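Magnesium transport protein CorA (Methanocaldococcus jannaschii, PDB 4EGW) mediates the influx of magnesium ions, opening when cytoplasmic magnesium is low and settling into a closed, symmetrical homopentamer when magnesium is bound. Local coordinates at residues 64-69 with 75-80; 121-126 with 159-164; 27-32 with 60-65. All blocks are in the same frame, centred on the assembly; numbering follows the deposited sequence.

Contact 1: residues 64-69 with 75-80. With BU1 (1,4-butanediol), chain K; PGO (S-1,2-propanediol), chain R.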
loop_
_atom_site.group_PDB
_atom_site.type_symbol
_atom_site.label_atom_id
_atom_site.label_comp_id
_atom_site.label_asym_id
_atom_site.label_seq_id
_atom_site.Cartn_x
_atom_site.Cartn_y
_atom_site.Cartn_z
ATOM N N TYR A 64 -3.063 33.188 -11.383
ATOM C CA TYR A 64 -4.007 34.025 -12.118
ATOM C C TYR A 64 -4.148 33.567 -13.565
ATOM O O TYR A 64 -5.255 33.508 -14.111
ATOM C CB TYR A 64 -3.588 35.489 -12.088
ATOM C CG TYR A 64 -4.306 36.304 -13.131
ATOM C CD1 TYR A 64 -5.635 36.680 -12.957
ATOM C CD2 TYR A 64 -3.664 36.680 -14.309
ATOM C CE1 TYR A 64 -6.301 37.420 -13.927
ATOM C CE2 TYR A 64 -4.320 37.420 -15.282
ATOM C CZ TYR A 64 -5.637 37.787 -15.086
ATOM O OH TYR A 64 -6.286 38.524 -16.053
ATOM N N LYS A 65 -3.013 33.256 -14.182
ATOM C CA LYS A 65 -2.984 32.697 -15.530
ATOM C C LYS A 65 -3.880 31.462 -15.590
ATOM O O LYS A 65 -4.618 31.246 -16.557
ATOM C CB LYS A 65 -1.540 32.320 -15.893
ATOM C CG LYS A 65 -1.259 32.144 -17.376
ATOM C CD LYS A 65 0.241 32.253 -17.673
ATOM C CE LYS A 65 0.514 32.288 -19.174
ATOM N NZ LYS A 65 1.869 32.803 -19.518
ATOM N N LEU A 66 -3.814 30.662 -14.530
ATOM C CA LEU A 66 -4.530 29.398 -14.463
ATOM C C LEU A 66 -6.038 29.603 -14.389
ATOM O O LEU A 66 -6.802 28.966 -15.125
ATOM C CB LEU A 66 -4.061 28.617 -13.251
ATOM C CG LEU A 66 -4.618 27.208 -13.134
ATOM C CD1 LEU A 66 -4.261 26.440 -14.388
ATOM C CD2 LEU A 66 -4.034 26.548 -11.898
ATOM N N SER A 67 -6.463 30.482 -13.486
ATOM C CA SER A 67 -7.872 30.820 -13.390
ATOM C C SER A 67 -8.339 31.276 -14.752
ATOM O O SER A 67 -9.356 30.812 -15.257
ATOM C CB SER A 67 -8.096 31.935 -12.375
ATOM O OG SER A 67 -9.236 32.696 -12.728
ATOM N N LYS A 68 -7.567 32.184 -15.344
ATOM C CA LYS A 68 -7.918 32.780 -16.618
ATOM C C LYS A 68 -8.218 31.671 -17.593
ATOM O O LYS A 68 -9.311 31.598 -18.144
ATOM C CB LYS A 68 -6.749 33.616 -17.149
ATOM C CG LYS A 68 -7.076 34.464 -18.380
ATOM C CD LYS A 68 -7.980 35.642 -18.027
ATOM C CE LYS A 68 -8.420 36.418 -19.269
ATOM N NZ LYS A 68 -7.308 37.162 -19.941
ATOM N N LYS A 69 -7.251 30.782 -17.764
ATOM C CA LYS A 69 -7.366 29.696 -18.728
ATOM C C LYS A 69 -8.526 28.753 -18.417
ATOM O O LYS A 69 -9.263 28.347 -19.317
ATOM C CB LYS A 69 -6.058 28.906 -18.793
ATOM C CG LYS A 69 -5.454 28.829 -20.189
ATOM C CD LYS A 69 -5.092 27.392 -20.558
ATOM C CE LYS A 69 -4.398 27.309 -21.905
ATOM N NZ LYS A 69 -3.841 25.954 -22.122
ATOM N N SER A 75 -10.368 33.651 -6.747
ATOM C CA SER A 75 -10.757 33.364 -5.368
ATOM C C SER A 75 -11.077 31.883 -5.170
ATOM O O SER A 75 -10.540 31.242 -4.262
ATOM C CB SER A 75 -11.968 34.214 -4.971
ATOM O OG SER A 75 -12.405 33.916 -3.658
ATOM N N ASP A 76 -11.947 31.342 -6.022
ATOM C CA ASP A 76 -12.392 29.952 -5.890
ATOM C C ASP A 76 -11.246 28.946 -5.939
ATOM O O ASP A 76 -11.361 27.851 -5.405
ATOM C CB ASP A 76 -13.432 29.599 -6.959
ATOM C CG ASP A 76 -14.805 30.173 -6.660
ATOM O OD1 ASP A 76 -15.016 30.684 -5.541
ATOM O OD2 ASP A 76 -15.680 30.097 -7.548
ATOM N N LEU A 77 -10.154 29.299 -6.605
ATOM C CA LEU A 77 -9.011 28.392 -6.688
ATOM C C LEU A 77 -8.195 28.451 -5.399
ATOM O O LEU A 77 -7.498 27.492 -5.020
ATOM C CB LEU A 77 -8.127 28.731 -7.890
ATOM C CG LEU A 77 -8.733 28.534 -9.275
ATOM C CD1 LEU A 77 -7.693 28.840 -10.341
ATOM C CD2 LEU A 77 -9.270 27.126 -9.438
ATOM N N GLN A 78 -8.298 29.591 -4.726
ATOM C CA GLN A 78 -7.584 29.808 -3.480
ATOM C C GLN A 78 -8.090 28.876 -2.374
ATOM O O GLN A 78 -7.375 28.592 -1.406
ATOM C CB GLN A 78 -7.658 31.279 -3.080
ATOM C CG GLN A 78 -6.639 32.148 -3.822
ATOM C CD GLN A 78 -6.980 33.631 -3.790
ATOM O OE1 GLN A 78 -8.127 34.012 -3.533
ATOM N NE2 GLN A 78 -5.979 34.482 -4.053
ATOM N N ILE A 79 -9.316 28.386 -2.528
ATOM C CA ILE A 79 -9.800 27.334 -1.653
ATOM C C ILE A 79 -8.781 26.206 -1.701
ATOM O O ILE A 79 -8.304 25.747 -0.663
ATOM C CB ILE A 79 -11.167 26.770 -2.104
ATOM C CG1 ILE A 79 -12.120 27.888 -2.523
ATOM C CG2 ILE A 79 -11.792 25.943 -0.990
ATOM C CD1 ILE A 79 -13.419 27.374 -3.126
ATOM N N GLY A 80 -8.442 25.782 -2.916
ATOM C CA GLY A 80 -7.559 24.647 -3.130
ATOM C C GLY A 80 -6.200 24.738 -2.458
ATOM O O GLY A 80 -5.668 23.743 -1.976
HETATM C C1 BU1 K . -17.397 32.395 -6.807
HETATM C C2 BU1 K . -17.823 31.960 -8.170
HETATM C C3 BU1 K . -19.259 31.607 -8.324
HETATM C C4 BU1 K . -19.866 31.745 -9.673
HETATM O O5 BU1 K . -17.744 31.574 -5.752
HETATM O O6 BU1 K . -20.910 32.640 -9.778
HETATM C C1 PGO R . -13.172 33.676 -14.819
HETATM C C2 PGO R . -14.078 33.945 -13.663
HETATM C C3 PGO R . -13.521 35.027 -12.798
HETATM O O1 PGO R . -11.812 33.729 -14.592
HETATM O O2 PGO R . -14.247 32.794 -12.924
#
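Leu66 and Ser67, on one side of helix 60-70, meet Leu77 of the next helix, 74-80. The two helices are joined by a short turn and lie against the mixed sheet of the cytoplasmic alpha/beta domain of CorA. Leu66 makes the lighter touch: its CG stays 4.5 Å from Leu77 CD1, a loose apolar approach. One residue on, the packing is closer, because Ser67 is small enough for a methyl to come right up to the helix surface. Leu77 CD1 lies 3.6 Å from Ser67 CA and almost as near its CB. The leucine reaches this far because CD1 stands anti to CA (chi2 -177°), continuing the line of the chain. Ser67 OG turns away from that methyl to hydrogen-bond the carbonyl oxygen of Ile72 in the linking turn. A serine therefore serves twice here, giving a small hydrocarbon surface to Leu77 and tying the helix to the turn that follows. The same OG accepts a weak bond from a bound propanediol. On the second helix, the Asp76 carboxylate meets 1,4-butanediol in a pocket completed by Ser73 and Glu93, with Asp76 OD1 2.9 Å from O5 of the diol.

Contact 2: residues 121-126 with 159-164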
loop_
_atom_site.group_PDB
_atom_site.type_symbol
_atom_site.label_atom_id
_atom_site.label_comp_id
_atom_site.label_asym_id
_atom_site.label_seq_id
_atom_site.Cartn_x
_atom_site.Cartn_y
_atom_site.Cartn_z
ATOM N N ASN A 121 -14.469 18.338 -18.630
ATOM C CA ASN A 121 -13.493 17.270 -18.746
ATOM C C ASN A 121 -12.178 17.552 -18.013
ATOM O O ASN A 121 -11.247 16.743 -18.087
ATOM C CB ASN A 121 -13.243 16.917 -20.217
ATOM C CG ASN A 121 -12.622 18.065 -21.003
ATOM O OD1 ASN A 121 -12.700 19.228 -20.597
ATOM N ND2 ASN A 121 -12.000 17.739 -22.138
ATOM N N LEU A 122 -12.099 18.684 -17.305
ATOM C CA LEU A 122 -10.868 19.039 -16.601
ATOM C C LEU A 122 -10.832 18.705 -15.111
ATOM O O LEU A 122 -11.552 19.308 -14.315
ATOM C CB LEU A 122 -10.566 20.523 -16.767
ATOM C CG LEU A 122 -9.557 21.040 -15.734
ATOM C CD1 LEU A 122 -8.233 20.306 -15.848
ATOM C CD2 LEU A 122 -9.346 22.537 -15.895
ATOM N N LEU A 123 -9.964 17.767 -14.739
ATOM C CA LEU A 123 -9.678 17.484 -13.335
ATOM C C LEU A 123 -8.433 18.277 -12.954
ATOM O O LEU A 123 -7.331 17.963 -13.406
ATOM C CB LEU A 123 -9.407 15.988 -13.154
ATOM C CG LEU A 123 -9.286 15.311 -11.779
ATOM C CD1 LEU A 123 -8.193 15.912 -10.897
ATOM C CD2 LEU A 123 -10.605 15.295 -11.041
ATOM N N LEU A 124 -8.607 19.293 -12.115
ATOM C CA LEU A 124 -7.490 20.064 -11.605
ATOM C C LEU A 124 -7.253 19.694 -10.152
ATOM O O LEU A 124 -8.172 19.755 -9.337
ATOM C CB LEU A 124 -7.766 21.568 -11.716
ATOM C CG LEU A 124 -6.865 22.491 -10.871
ATOM C CD1 LEU A 124 -5.409 22.397 -11.269
ATOM C CD2 LEU A 124 -7.313 23.962 -10.900
ATOM N N THR A 125 -6.024 19.293 -9.845
ATOM C CA THR A 125 -5.606 19.030 -8.474
ATOM C C THR A 125 -4.711 20.155 -8.043
ATOM O O THR A 125 -3.641 20.354 -8.607
ATOM C CB THR A 125 -4.757 17.767 -8.356
ATOM O OG1 THR A 125 -3.614 17.885 -9.218
ATOM C CG2 THR A 125 -5.559 16.537 -8.738
ATOM N N ILE A 126 -5.140 20.890 -7.031
ATOM C CA ILE A 126 -4.375 22.034 -6.586
ATOM C C ILE A 126 -3.939 21.878 -5.125
ATOM O O ILE A 126 -4.759 21.613 -4.232
ATOM C CB ILE A 126 -5.167 23.336 -6.809
ATOM C CG1 ILE A 126 -4.305 24.548 -6.467
ATOM C CG2 ILE A 126 -6.472 23.325 -6.023
ATOM C CD1 ILE A 126 -4.154 25.503 -7.628
ATOM N N TYR A 159 -10.964 9.078 -8.370
ATOM C CA TYR A 159 -10.757 7.979 -7.457
ATOM C C TYR A 159 -9.289 7.600 -7.318
ATOM O O TYR A 159 -8.808 7.333 -6.217
ATOM C CB TYR A 159 -11.547 6.773 -7.934
ATOM C CG TYR A 159 -10.970 5.476 -7.454
ATOM C CD1 TYR A 159 -9.993 4.818 -8.192
ATOM C CD2 TYR A 159 -11.390 4.908 -6.264
ATOM C CE1 TYR A 159 -9.453 3.630 -7.761
ATOM C CE2 TYR A 159 -10.856 3.714 -5.822
ATOM C CZ TYR A 159 -9.887 3.079 -6.576
ATOM O OH TYR A 159 -9.346 1.887 -6.145
ATOM N N HIS A 160 -8.577 7.560 -8.434
ATOM C CA HIS A 160 -7.191 7.119 -8.381
ATOM C C HIS A 160 -6.334 8.003 -7.514
ATOM O O HIS A 160 -5.617 7.529 -6.637
ATOM C CB HIS A 160 -6.603 7.000 -9.776
ATOM C CG HIS A 160 -6.843 5.662 -10.388
ATOM N ND1 HIS A 160 -7.086 4.541 -9.624
ATOM C CD2 HIS A 160 -6.906 5.260 -11.677
ATOM C CE1 HIS A 160 -7.275 3.502 -10.416
ATOM N NE2 HIS A 160 -7.172 3.911 -11.668
ATOM N N ILE A 161 -6.408 9.298 -7.765
ATOM C CA ILE A 161 -5.730 10.229 -6.904
ATOM C C ILE A 161 -6.180 9.917 -5.481
ATOM O O ILE A 161 -5.356 9.668 -4.601
ATOM C CB ILE A 161 -6.085 11.658 -7.281
ATOM C CG1 ILE A 161 -6.180 11.774 -8.807
ATOM C CG2 ILE A 161 -5.052 12.606 -6.724
ATOM C CD1 ILE A 161 -6.697 13.111 -9.300
ATOM N N LEU A 162 -7.488 9.900 -5.265
ATOM C CA LEU A 162 -8.014 9.628 -3.929
ATOM C C LEU A 162 -7.429 8.321 -3.416
ATOM O O LEU A 162 -7.023 8.205 -2.253
ATOM C CB LEU A 162 -9.537 9.550 -3.955
ATOM C CG LEU A 162 -10.262 10.881 -3.711
ATOM C CD1 LEU A 162 -9.564 12.047 -4.394
ATOM C CD2 LEU A 162 -11.731 10.811 -4.109
ATOM N N ASN A 163 -7.371 7.340 -4.303
ATOM C CA ASN A 163 -6.796 6.065 -3.949
ATOM C C ASN A 163 -5.332 6.197 -3.582
ATOM O O ASN A 163 -4.919 5.774 -2.503
ATOM C CB ASN A 163 -6.925 5.073 -5.088
ATOM C CG ASN A 163 -6.897 3.652 -4.601
ATOM O OD1 ASN A 163 -7.401 3.348 -3.512
ATOM N ND2 ASN A 163 -6.309 2.769 -5.393
ATOM N N GLU A 164 -4.539 6.767 -4.483
ATOM C CA GLU A 164 -3.124 6.930 -4.203
ATOM C C GLU A 164 -2.934 7.655 -2.897
ATOM O O GLU A 164 -2.061 7.298 -2.113
ATOM C CB GLU A 164 -2.394 7.661 -5.321
ATOM C CG GLU A 164 -1.830 6.736 -6.385
ATOM C CD GLU A 164 -1.093 5.546 -5.792
ATOM O OE1 GLU A 164 -0.329 5.737 -4.814
ATOM O OE2 GLU A 164 -1.291 4.418 -6.304
#
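Ile161 rests its CD1 methyl across the neighbouring methyls of Leu123 and Thr125, lying 3.6 Å from Leu123 CD1 and 3.7 Å from Thr125 CG2. These three methyls carry the touch, and the two strand partners are met differently: Leu123 slides past the isoleucine in the opposite sense, whereas Thr125 and Ile161 approach tip to tip. The isoleucine reaches across because CD1 continues its chain in an extended line from CA (chi2 173°). Leu123 and Thr125 are two residues apart on an extended strand and so point to the same face of the sheet. This is helix-on-sheet packing in an alpha/beta domain, with the start of the long helix 156-186 laid against strand 122-127 in the interior of the sheet. Beside it, Leu137 of helix 132-143 also touches Ile161, and Leu123 leans on Ile116 and Ile118 of the adjoining strand. Thr125 suits its place because its two branches do unlike work. A chi1 of 57° sets OG1 between the backbone N and the carbonyl carbon, which turns CG2, anti to the carbonyl carbon, to the isoleucine, while OG1 hydrogen-bonds Asp54 OD1 and Trp52 NE1 on strand 51-56. A buried hydroxyl is thus gripped by two polar partners. Further along the helix, Glu164 OE1 forms a salt bridge to Arg136 NE of helix 132-143.

Contact 3: residues 27-32 with 60-65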
loop_
_atom_site.group_PDB
_atom_site.type_symbol
_atom_site.label_atom_id
_atom_site.label_comp_id
_atom_site.label_asym_id
_atom_site.label_seq_id
_atom_site.Cartn_x
_atom_site.Cartn_y
_atom_site.Cartn_z
ATOM N N ILE A 27 5.721 26.322 -7.182
ATOM C CA ILE A 27 4.889 26.566 -8.367
ATOM C C ILE A 27 5.156 25.676 -9.581
ATOM O O ILE A 27 5.676 26.136 -10.598
ATOM C CB ILE A 27 4.849 28.055 -8.772
ATOM C CG1 ILE A 27 3.970 28.245 -10.015
ATOM C CG2 ILE A 27 6.245 28.594 -9.014
ATOM C CD1 ILE A 27 2.824 27.232 -10.185
ATOM N N ALA A 28 4.794 24.403 -9.475
ATOM C CA ALA A 28 4.993 23.467 -10.570
ATOM C C ALA A 28 3.668 23.161 -11.242
ATOM O O ALA A 28 2.816 22.503 -10.660
ATOM C CB ALA A 28 5.643 22.180 -10.058
ATOM N N ILE A 29 3.494 23.621 -12.475
ATOM C CA ILE A 29 2.286 23.291 -13.211
ATOM C C ILE A 29 2.543 22.054 -14.055
ATOM O O ILE A 29 3.345 22.080 -14.991
ATOM C CB ILE A 29 1.847 24.425 -14.141
ATOM C CG1 ILE A 29 1.701 25.733 -13.364
ATOM C CG2 ILE A 29 0.533 24.065 -14.818
ATOM C CD1 ILE A 29 0.489 25.769 -12.466
ATOM N N ALA A 30 1.875 20.962 -13.703
ATOM C CA ALA A 30 1.886 19.778 -14.538
ATOM C C ALA A 30 0.577 19.749 -15.319
ATOM O O ALA A 30 -0.491 19.995 -14.765
ATOM C CB ALA A 30 2.051 18.529 -13.700
ATOM N N LYS A 31 0.677 19.462 -16.612
ATOM C CA LYS A 31 -0.460 19.513 -17.526
ATOM C C LYS A 31 -0.589 18.213 -18.300
ATOM O O LYS A 31 0.249 17.909 -19.144
ATOM C CB LYS A 31 -0.230 20.648 -18.517
ATOM C CG LYS A 31 1.192 21.230 -18.454
ATOM C CD LYS A 31 2.253 20.334 -19.114
ATOM C CE LYS A 31 2.885 19.309 -18.160
ATOM N NZ LYS A 31 3.878 19.880 -17.198
ATOM N N ASP A 32 -1.652 17.459 -18.048
ATOM C CA ASP A 32 -1.805 16.144 -18.669
ATOM C C ASP A 32 -3.174 15.997 -19.312
ATOM O O ASP A 32 -4.176 16.380 -18.717
ATOM C CB ASP A 32 -1.617 15.037 -17.627
ATOM C CG ASP A 32 -0.160 14.848 -17.218
ATOM O OD1 ASP A 32 0.686 15.681 -17.619
ATOM O OD2 ASP A 32 0.136 13.867 -16.493
ATOM N N ASP A 60 1.354 33.663 -7.572
ATOM C CA ASP A 60 0.012 34.015 -8.014
ATOM C C ASP A 60 0.020 34.625 -9.399
ATOM O O ASP A 60 -1.030 34.850 -10.000
ATOM C CB ASP A 60 -0.765 34.843 -6.974
ATOM C CG ASP A 60 -0.182 36.203 -6.751
ATOM O OD1 ASP A 60 1.032 36.367 -6.972
ATOM O OD2 ASP A 60 -0.945 37.105 -6.353
ATOM N N GLU A 61 1.219 34.887 -9.899
ATOM C CA GLU A 61 1.394 35.178 -11.312
ATOM C C GLU A 61 0.888 33.957 -12.094
ATOM O O GLU A 61 0.001 34.071 -12.947
ATOM C CB GLU A 61 2.873 35.440 -11.623
ATOM C CG GLU A 61 3.719 35.825 -10.408
ATOM C CD GLU A 61 3.496 37.261 -9.939
ATOM O OE1 GLU A 61 3.300 38.150 -10.799
ATOM O OE2 GLU A 61 3.525 37.499 -8.707
ATOM N N GLU A 62 1.454 32.792 -11.762
ATOM C CA GLU A 62 1.129 31.513 -12.392
ATOM C C GLU A 62 -0.299 31.064 -12.096
ATOM O O GLU A 62 -0.931 30.378 -12.905
ATOM C CB GLU A 62 2.112 30.417 -11.944
ATOM C CG GLU A 62 3.506 30.485 -12.585
ATOM C CD GLU A 62 4.192 29.119 -12.686
ATOM O OE1 GLU A 62 3.496 28.111 -12.962
ATOM O OE2 GLU A 62 5.427 29.052 -12.470
ATOM N N LEU A 63 -0.807 31.445 -10.931
ATOM C CA LEU A 63 -2.160 31.077 -10.546
ATOM C C LEU A 63 -3.211 31.869 -11.336
ATOM O O LEU A 63 -4.133 31.290 -11.907
ATOM C CB LEU A 63 -2.352 31.265 -9.043
ATOM C CG LEU A 63 -3.769 31.031 -8.512
ATOM C CD1 LEU A 63 -4.268 29.648 -8.913
ATOM C CD2 LEU A 63 -3.841 31.224 -7.000
ATOM N N TYR A 64 -3.063 33.188 -11.383
ATOM C CA TYR A 64 -4.007 34.025 -12.118
ATOM C C TYR A 64 -4.148 33.567 -13.565
ATOM O O TYR A 64 -5.255 33.508 -14.111
ATOM C CB TYR A 64 -3.588 35.489 -12.088
ATOM C CG TYR A 64 -4.306 36.304 -13.131
ATOM C CD1 TYR A 64 -5.635 36.680 -12.957
ATOM C CD2 TYR A 64 -3.664 36.680 -14.309
ATOM C CE1 TYR A 64 -6.301 37.420 -13.927
ATOM C CE2 TYR A 64 -4.320 37.420 -15.282
ATOM C CZ TYR A 64 -5.637 37.787 -15.086
ATOM O OH TYR A 64 -6.286 38.524 -16.053
ATOM N N LYS A 65 -3.013 33.256 -14.182
ATOM C CA LYS A 65 -2.984 32.697 -15.530
ATOM C C LYS A 65 -3.880 31.462 -15.590
ATOM O O LYS A 65 -4.618 31.246 -16.557
ATOM C CB LYS A 65 -1.540 32.320 -15.893
ATOM C CG LYS A 65 -1.259 32.144 -17.376
ATOM C CD LYS A 65 0.241 32.253 -17.673
ATOM C CE LYS A 65 0.514 32.288 -19.174
ATOM N NZ LYS A 65 1.869 32.803 -19.518
#
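Glu62 lays its whole length against Ile27, the two side chains coming from opposite directions. Its CB starts the contact 3.4 Å from Ile27 CG1, with Ile27 CD1 a little farther off, and CG then runs alongside the same side chain. CG stands anti to the carbonyl carbon (chi1 -75°) and the chain continues extended, which carries the carboxylate toward the strand. Next comes CD, modelled too near Ile27 CG1 for two carbons, so the exact position of the carboxylate is doubtful. As placed, OE1 is closest to Ile29 CG1 and the CG1-CD1 end of Ile27, at approaches as short as 3.0 Å, and OE2 lies over the Ile27 branch point, near CG1 and, farther off, CG2. The charge is answered elsewhere, by a salt bridge from OE2 to Lys59 NZ just before the helix. Glutamate fits such a partly buried margin, since its methylenes can cover isoleucine while its end reaches a lysine. With the carboxylate gone, as in an alanine here, Lys59 is likely to lose its acidic mate and the Ile27 side chain its cover. Ile27 has a positive phi (42°), as expected at the first position of a G1 beta bulge, which Ile27 and Ala28 form opposite Tyr56. Lys31 folds back so that NZ donates to a lone pair of Ile29 O, in the carbonyl plane, over 3.2 Å. Strand 28-33 is outermost in the sheet within this chain and runs antiparallel to strand 51-56, where Ala28 and Ala30 bond to Tyr56 and Asp54. Helix 60-70 follows that second strand and lies on the side to which Ile29 points, reaching it through Glu62, while Ala30 turns to His138 of helix 132-143, and Leu63 and Tyr64 look to helix 74-80.

Overall arrangement
Helix 60-70 serves both contact 1 and contact 3, whose centres lie about 9 Å apart and which share Tyr64 and Lys65; Leu63 CD1 packs 3.8 Å from Leu77 CD1 to join them. Contact 2 is about 17 Å from contact 1, centre to centre, yet helix 74-80 packs directly on strand 122-127. Leu77 CD2 sits 4.0 Å from Leu124 CD2, and Gly80, having no side chain, brings its CA within 3.4 Å of Ile126 CG2. Contacts 2 and 3 reach the same sheet, their centres about 16 Å apart, without touching. One butanediol is bound at Asp76 in contact 1, and another lies about 9 Å from the Ile161 side chain.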